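Local atomic coordinates of chitin deacetylase (Bombyx mori, PDB entry 5ZNT), a protein that removes the acetyl groups from N-acetyl-D-glucosamine residues of chitin by zinc-dependent hydrolysis, releasing acetate and leaving chitosan. Residues N156-M161 with H206-M211; S347-G352 with Y367-D372. All blocks are in the same frame, centred on the assembly; numbering follows the deposited sequence.

Interaction 1 of 2, residues N156-M161 with H206-M211; sequences NQFTMM and HAVWEM
OE2 of E210 is held by the backbone N of I172 and, more weakly, by that of T171, while OE1 lies in the plane of the F158 ring, at its edge, 3.7 Å from CZ. OD2 of D169 is close to OE1, a proximity of like charges. The E210 chain bends about CB-CG (chi2 61°) to reach the ring, whose plane stands 57° from that of the carboxylate. H206 meets the same phenylalanine at CB, next to the backbone: this carbon sits almost centrally over one imidazole face, 3.5 Å from the centroid, a CH-pi contact. At the imidazole edge, T159 OG1 is 3.4 Å from CE1 of H206; that hydroxyl is bonded to N155 O, whereas H206 NE2 is bonded to N155 OD1, which should limit the rotation of the ring. In this deacetylase domain of the carbohydrate esterase 4 family, the contact illustrates how a beta-alpha-beta crossover is packed: helix 154-163 connects the parallel strands 144-145 and 168-169, and 209-214 pairs with the latter. Were H206 an alanine, the face under CB of F158 would be gone, which would probably open a gap there and cost N155 OD1 its bond to the imidazole. V208 closes the apolar side, with CB 4.1 Å from F158 CD2. M161, extended as far as SD and then bent (chi3 62°), brings CE to within 3.8 Å of V208 CG1.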
loop_
_atom_site.group_PDB
_atom_site.type_symbol
_atom_site.label_atom_id
_atom_site.label_comp_id
_atom_site.label_asym_id
_atom_site.label_seq_id
_atom_site.Cartn_x
_atom_site.Cartn_y
_atom_site.Cartn_z
ATOM N N ASN A 156 -3.315 19.820 -0.563
ATOM C CA ASN A 156 -3.597 19.733 0.867
ATOM C C ASN A 156 -3.149 18.394 1.439
ATOM O O ASN A 156 -2.511 18.351 2.495
ATOM C CB ASN A 156 -5.086 19.951 1.121
ATOM C CG ASN A 156 -5.484 21.412 0.985
ATOM O OD1 ASN A 156 -4.630 22.297 0.859
ATOM N ND2 ASN A 156 -6.774 21.667 1.007
ATOM N N GLN A 157 -3.487 17.290 0.761
ATOM C CA GLN A 157 -3.075 15.973 1.250
ATOM C C GLN A 157 -1.570 15.917 1.429
ATOM O O GLN A 157 -1.066 15.463 2.462
ATOM C CB GLN A 157 -3.535 14.870 0.296
ATOM C CG GLN A 157 -2.957 13.474 0.685
ATOM C CD GLN A 157 -3.345 12.365 -0.276
ATOM O OE1 GLN A 157 -4.087 12.594 -1.230
ATOM N NE2 GLN A 157 -2.837 11.144 -0.026
ATOM N N PHE A 158 -0.826 16.423 0.436
ATOM C CA PHE A 158 0.620 16.286 0.466
ATOM C C PHE A 158 1.265 17.311 1.379
ATOM O O PHE A 158 2.288 17.004 1.998
ATOM C CB PHE A 158 1.166 16.347 -0.971
ATOM C CG PHE A 158 0.816 15.131 -1.764
ATOM C CD1 PHE A 158 -0.456 14.973 -2.288
ATOM C CD2 PHE A 158 1.730 14.090 -1.897
ATOM C CE1 PHE A 158 -0.805 13.830 -2.973
ATOM C CE2 PHE A 158 1.388 12.937 -2.579
ATOM C CZ PHE A 158 0.127 12.811 -3.125
ATOM N N THR A 159 0.682 18.514 1.507
ATOM C CA THR A 159 1.134 19.421 2.558
ATOM C C THR A 159 1.017 18.751 3.928
ATOM O O THR A 159 1.960 18.765 4.726
ATOM C CB THR A 159 0.328 20.725 2.521
ATOM O OG1 THR A 159 0.483 21.351 1.238
ATOM C CG2 THR A 159 0.814 21.684 3.622
ATOM N N MET A 160 -0.133 18.132 4.201
ATOM C CA MET A 160 -0.279 17.394 5.454
ATOM C C MET A 160 0.815 16.344 5.592
ATOM O O MET A 160 1.472 16.244 6.634
ATOM C CB MET A 160 -1.666 16.742 5.527
ATOM C CG MET A 160 -1.904 15.903 6.804
ATOM S SD MET A 160 -1.212 14.229 6.720
ATOM C CE MET A 160 -2.278 13.441 5.518
ATOM N N MET A 161 1.023 15.541 4.553
ATOM C CA MET A 161 1.935 14.408 4.708
ATOM C C MET A 161 3.352 14.878 4.974
ATOM O O MET A 161 4.090 14.247 5.744
ATOM C CB MET A 161 1.875 13.519 3.467
ATOM C CG MET A 161 0.529 12.809 3.346
ATOM S SD MET A 161 0.441 11.713 1.935
ATOM C CE MET A 161 1.734 10.543 2.339
ATOM N N HIS A 206 6.451 18.777 -3.018
ATOM C CA HIS A 206 6.203 18.163 -1.723
ATOM C C HIS A 206 7.250 17.085 -1.510
ATOM O O HIS A 206 7.515 16.289 -2.420
ATOM C CB HIS A 206 4.797 17.554 -1.649
ATOM C CG HIS A 206 3.685 18.527 -1.897
ATOM N ND1 HIS A 206 3.228 19.404 -0.934
ATOM C CD2 HIS A 206 2.903 18.724 -2.984
ATOM C CE1 HIS A 206 2.224 20.110 -1.423
ATOM N NE2 HIS A 206 2.003 19.713 -2.664
ATOM N N ALA A 207 7.843 17.062 -0.315
ATOM C CA ALA A 207 8.880 16.090 0.036
ATOM C C ALA A 207 8.250 14.765 0.467
ATOM O O ALA A 207 8.373 14.325 1.612
ATOM C CB ALA A 207 9.777 16.649 1.132
ATOM N N VAL A 208 7.572 14.126 -0.488
ATOM C CA VAL A 208 6.795 12.911 -0.254
ATOM C C VAL A 208 7.025 11.978 -1.428
ATOM O O VAL A 208 7.018 12.412 -2.584
ATOM C CB VAL A 208 5.280 13.206 -0.123
ATOM C CG1 VAL A 208 4.506 11.914 0.168
ATOM C CG2 VAL A 208 5.008 14.276 0.968
ATOM N N TRP A 209 7.175 10.691 -1.144
ATOM C CA TRP A 209 7.239 9.696 -2.205
ATOM C C TRP A 209 5.836 9.344 -2.669
ATOM O O TRP A 209 4.887 9.327 -1.881
ATOM C CB TRP A 209 7.942 8.430 -1.719
ATOM C CG TRP A 209 9.409 8.561 -1.546
ATOM C CD1 TRP A 209 10.081 9.002 -0.432
ATOM C CD2 TRP A 209 10.411 8.232 -2.516
ATOM N NE1 TRP A 209 11.440 8.961 -0.654
ATOM C CE2 TRP A 209 11.668 8.502 -1.926
ATOM C CE3 TRP A 209 10.365 7.739 -3.826
ATOM C CZ2 TRP A 209 12.877 8.292 -2.600
ATOM C CZ3 TRP A 209 11.568 7.527 -4.499
ATOM C CH2 TRP A 209 12.810 7.806 -3.877
ATOM N N GLU A 210 5.703 9.048 -3.964
ATOM C CA GLU A 210 4.458 8.521 -4.508
ATOM C C GLU A 210 4.692 7.091 -4.971
ATOM O O GLU A 210 5.356 6.864 -5.990
ATOM C CB GLU A 210 3.919 9.362 -5.665
ATOM C CG GLU A 210 2.645 8.761 -6.289
ATOM C CD GLU A 210 1.511 8.673 -5.265
ATOM O OE1 GLU A 210 1.395 9.605 -4.448
ATOM O OE2 GLU A 210 0.732 7.699 -5.277
ATOM N N MET A 211 4.108 6.130 -4.252
ATOM C CA MET A 211 4.093 4.741 -4.709
ATOM C C MET A 211 2.964 4.617 -5.718
ATOM O O MET A 211 1.866 4.142 -5.422
ATOM C CB MET A 211 3.920 3.781 -3.538
ATOM C CG MET A 211 5.179 3.650 -2.688
ATOM S SD MET A 211 6.596 2.959 -3.604
ATOM C CE MET A 211 5.934 1.380 -4.166
#

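Interaction 2 of 2, residues S347-G352 with Y367-D372; sequences SKEVPG and YPWLND
E349 reaches N371 with a direct hydrogen bond: the backbone N of N371 donates to OE1 over 2.8 Å at 166°, meeting the carboxylate on its syn side and a little out of its plane. CG beside the backbone N (chi1 -58°), and a chain extended beyond it, carry the acid this far. A water extends the polar link, donating to E349 OE2 at 2.8 Å and to the carbonyl O of Y367 at 2.7 Å; it is also hydrogen-bonded to OG of S347, 2.6 Å away. That hydroxyl in turn accepts from the backbone N of E349 in an ST turn, so one oxygen both binds the turn's backbone and shares the water with the E349 carboxylate. Two type I beta turns are thereby joined. S347-V350 lies in the connection of the antiparallel hairpin 341-345/355-359, and W369-D372 belongs to the C-terminal tail that follows it, which N371 ties to helix 117-134 through a bond from OD1 to K122 NZ. Aromatic contacts come from two directions. CG2 of V350 stands over the indole face of W369, a CH-pi contact 3.6 Å from the centroid of the six-membered ring, and the same methyl borders the edge of Y367, 4.1 Å from CD2. E349 OE1 approaches the indole in its plane, 3.4 Å from CD1, with the carboxylate nearly perpendicular to the ring (87°). Away from the rings, CB of S347 lies 3.8 Å from CB of Y367.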
loop_
_atom_site.group_PDB
_atom_site.type_symbol
_atom_site.label_atom_id
_atom_site.label_comp_id
_atom_site.label_asym_id
_atom_site.label_seq_id
_atom_site.Cartn_x
_atom_site.Cartn_y
_atom_site.Cartn_z
ATOM N N SER A 347 -18.624 6.283 21.721
ATOM C CA SER A 347 -18.116 7.638 21.642
ATOM C C SER A 347 -19.218 8.502 21.087
ATOM O O SER A 347 -19.928 8.087 20.164
ATOM C CB SER A 347 -16.893 7.758 20.731
ATOM O OG SER A 347 -16.667 9.131 20.440
ATOM N N LYS A 348 -19.328 9.715 21.615
ATOM C CA LYS A 348 -20.305 10.631 21.057
ATOM C C LYS A 348 -19.964 11.001 19.625
ATOM O O LYS A 348 -20.820 11.535 18.920
ATOM C CB LYS A 348 -20.419 11.887 21.921
ATOM C CG LYS A 348 -19.130 12.704 21.984
ATOM C CD LYS A 348 -19.294 13.934 22.885
ATOM C CE LYS A 348 -17.955 14.625 23.104
ATOM N NZ LYS A 348 -18.118 15.845 23.966
ATOM N N GLU A 349 -18.746 10.705 19.160
ATOM C CA GLU A 349 -18.429 10.968 17.756
ATOM C C GLU A 349 -19.032 9.931 16.823
ATOM O O GLU A 349 -19.085 10.169 15.615
ATOM C CB GLU A 349 -16.914 11.000 17.533
ATOM C CG GLU A 349 -16.156 12.049 18.370
ATOM C CD GLU A 349 -14.683 12.105 17.993
ATOM O OE1 GLU A 349 -14.387 12.475 16.842
ATOM O OE2 GLU A 349 -13.822 11.751 18.830
ATOM N N VAL A 350 -19.410 8.768 17.345
ATOM C CA VAL A 350 -20.004 7.676 16.580
ATOM C C VAL A 350 -21.330 7.342 17.267
ATOM O O VAL A 350 -21.480 6.268 17.869
ATOM C CB VAL A 350 -19.059 6.465 16.512
ATOM C CG1 VAL A 350 -19.619 5.397 15.591
ATOM C CG2 VAL A 350 -17.673 6.890 16.014
ATOM N N PRO A 351 -22.295 8.245 17.221
ATOM C CA PRO A 351 -23.466 8.119 18.107
ATOM C C PRO A 351 -24.262 6.844 17.838
ATOM O O PRO A 351 -24.482 6.459 16.695
ATOM C CB PRO A 351 -24.277 9.385 17.797
ATOM C CG PRO A 351 -23.803 9.841 16.439
ATOM C CD PRO A 351 -22.345 9.447 16.373
ATOM N N GLY A 352 -24.633 6.154 18.908
ATOM C CA GLY A 352 -25.488 4.974 18.817
ATOM C C GLY A 352 -24.740 3.656 18.792
ATOM O O GLY A 352 -25.130 2.694 19.463
ATOM N N TYR A 367 -14.221 5.313 22.760
ATOM C CA TYR A 367 -13.878 4.752 21.446
ATOM C C TYR A 367 -13.054 5.753 20.622
ATOM O O TYR A 367 -13.535 6.862 20.356
ATOM C CB TYR A 367 -15.142 4.381 20.683
ATOM C CG TYR A 367 -14.849 3.789 19.340
ATOM C CD1 TYR A 367 -14.114 2.612 19.229
ATOM C CD2 TYR A 367 -15.315 4.390 18.193
ATOM C CE1 TYR A 367 -13.841 2.057 17.995
ATOM C CE2 TYR A 367 -15.064 3.832 16.950
ATOM C CZ TYR A 367 -14.324 2.686 16.865
ATOM O OH TYR A 367 -14.062 2.164 15.625
ATOM N N PRO A 368 -11.822 5.433 20.221
ATOM C CA PRO A 368 -11.016 6.398 19.446
ATOM C C PRO A 368 -11.731 6.837 18.178
ATOM O O PRO A 368 -12.372 6.028 17.501
ATOM C CB PRO A 368 -9.738 5.618 19.114
ATOM C CG PRO A 368 -9.658 4.562 20.236
ATOM C CD PRO A 368 -11.095 4.185 20.511
ATOM N N TRP A 369 -11.625 8.129 17.868
ATOM C CA TRP A 369 -12.152 8.672 16.619
ATOM C C TRP A 369 -11.407 9.965 16.301
ATOM O O TRP A 369 -10.384 10.286 16.921
ATOM C CB TRP A 369 -13.679 8.872 16.705
ATOM C CG TRP A 369 -14.421 8.852 15.333
ATOM C CD1 TRP A 369 -14.984 9.925 14.673
ATOM C CD2 TRP A 369 -14.662 7.704 14.502
ATOM N NE1 TRP A 369 -15.562 9.506 13.483
ATOM C CE2 TRP A 369 -15.396 8.151 13.364
ATOM C CE3 TRP A 369 -14.336 6.344 14.608
ATOM C CZ2 TRP A 369 -15.778 7.292 12.332
ATOM C CZ3 TRP A 369 -14.737 5.473 13.586
ATOM C CH2 TRP A 369 -15.458 5.958 12.459
ATOM N N LEU A 370 -11.923 10.715 15.324
ATOM C CA LEU A 370 -11.227 11.893 14.786
ATOM C C LEU A 370 -10.767 12.856 15.876
ATOM O O LEU A 370 -9.629 13.340 15.851
ATOM C CB LEU A 370 -12.152 12.653 13.828
ATOM C CG LEU A 370 -12.348 12.144 12.405
ATOM C CD1 LEU A 370 -13.441 13.002 11.738
ATOM C CD2 LEU A 370 -11.033 12.242 11.652
ATOM N N ASN A 371 -11.656 13.220 16.790
ATOM C CA ASN A 371 -11.299 14.229 17.785
ATOM C C ASN A 371 -10.630 13.636 19.023
ATOM O O ASN A 371 -10.221 14.390 19.900
ATOM C CB ASN A 371 -12.529 15.022 18.214
ATOM C CG ASN A 371 -13.075 15.900 17.093
ATOM O OD1 ASN A 371 -12.344 16.268 16.173
ATOM N ND2 ASN A 371 -14.353 16.238 17.169
ATOM N N ASP A 372 -10.518 12.315 19.122
ATOM C CA ASP A 372 -9.894 11.671 20.278
ATOM C C ASP A 372 -9.271 10.358 19.822
ATOM O O ASP A 372 -9.764 9.265 20.128
ATOM C CB ASP A 372 -10.920 11.452 21.389
ATOM C CG ASP A 372 -10.303 10.933 22.663
ATOM O OD1 ASP A 372 -9.053 10.916 22.771
ATOM O OD2 ASP A 372 -11.062 10.500 23.539
HETATM O O HOH W 1 -14.092 9.518 20.414
#

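How the interactions relate
Interactions 1 and 2 follow one another along the chain and do not touch: their centres are 27 Å apart and their nearest atoms about 11 Å. Helix 117-134 connects them, touched by N156, Q157 and M160 of segment 156-161 and by P368 and L370 of segment 367-372, and hydrogen-bonded to N371 through K122. Both also lie in the surroundings of the zinc site formed by D46, H101 and H105. The side chain of M161 is about 11 Å from that of H101; that of W369 is about 7 Å from that of H105 and about 13 Å from the zinc ion. Neither contact supplies a metal ligand. The side chain of Y367 is about 13 Å from a bound N-acetylglucosamine, probably part of the glycan on N84 and not substrate.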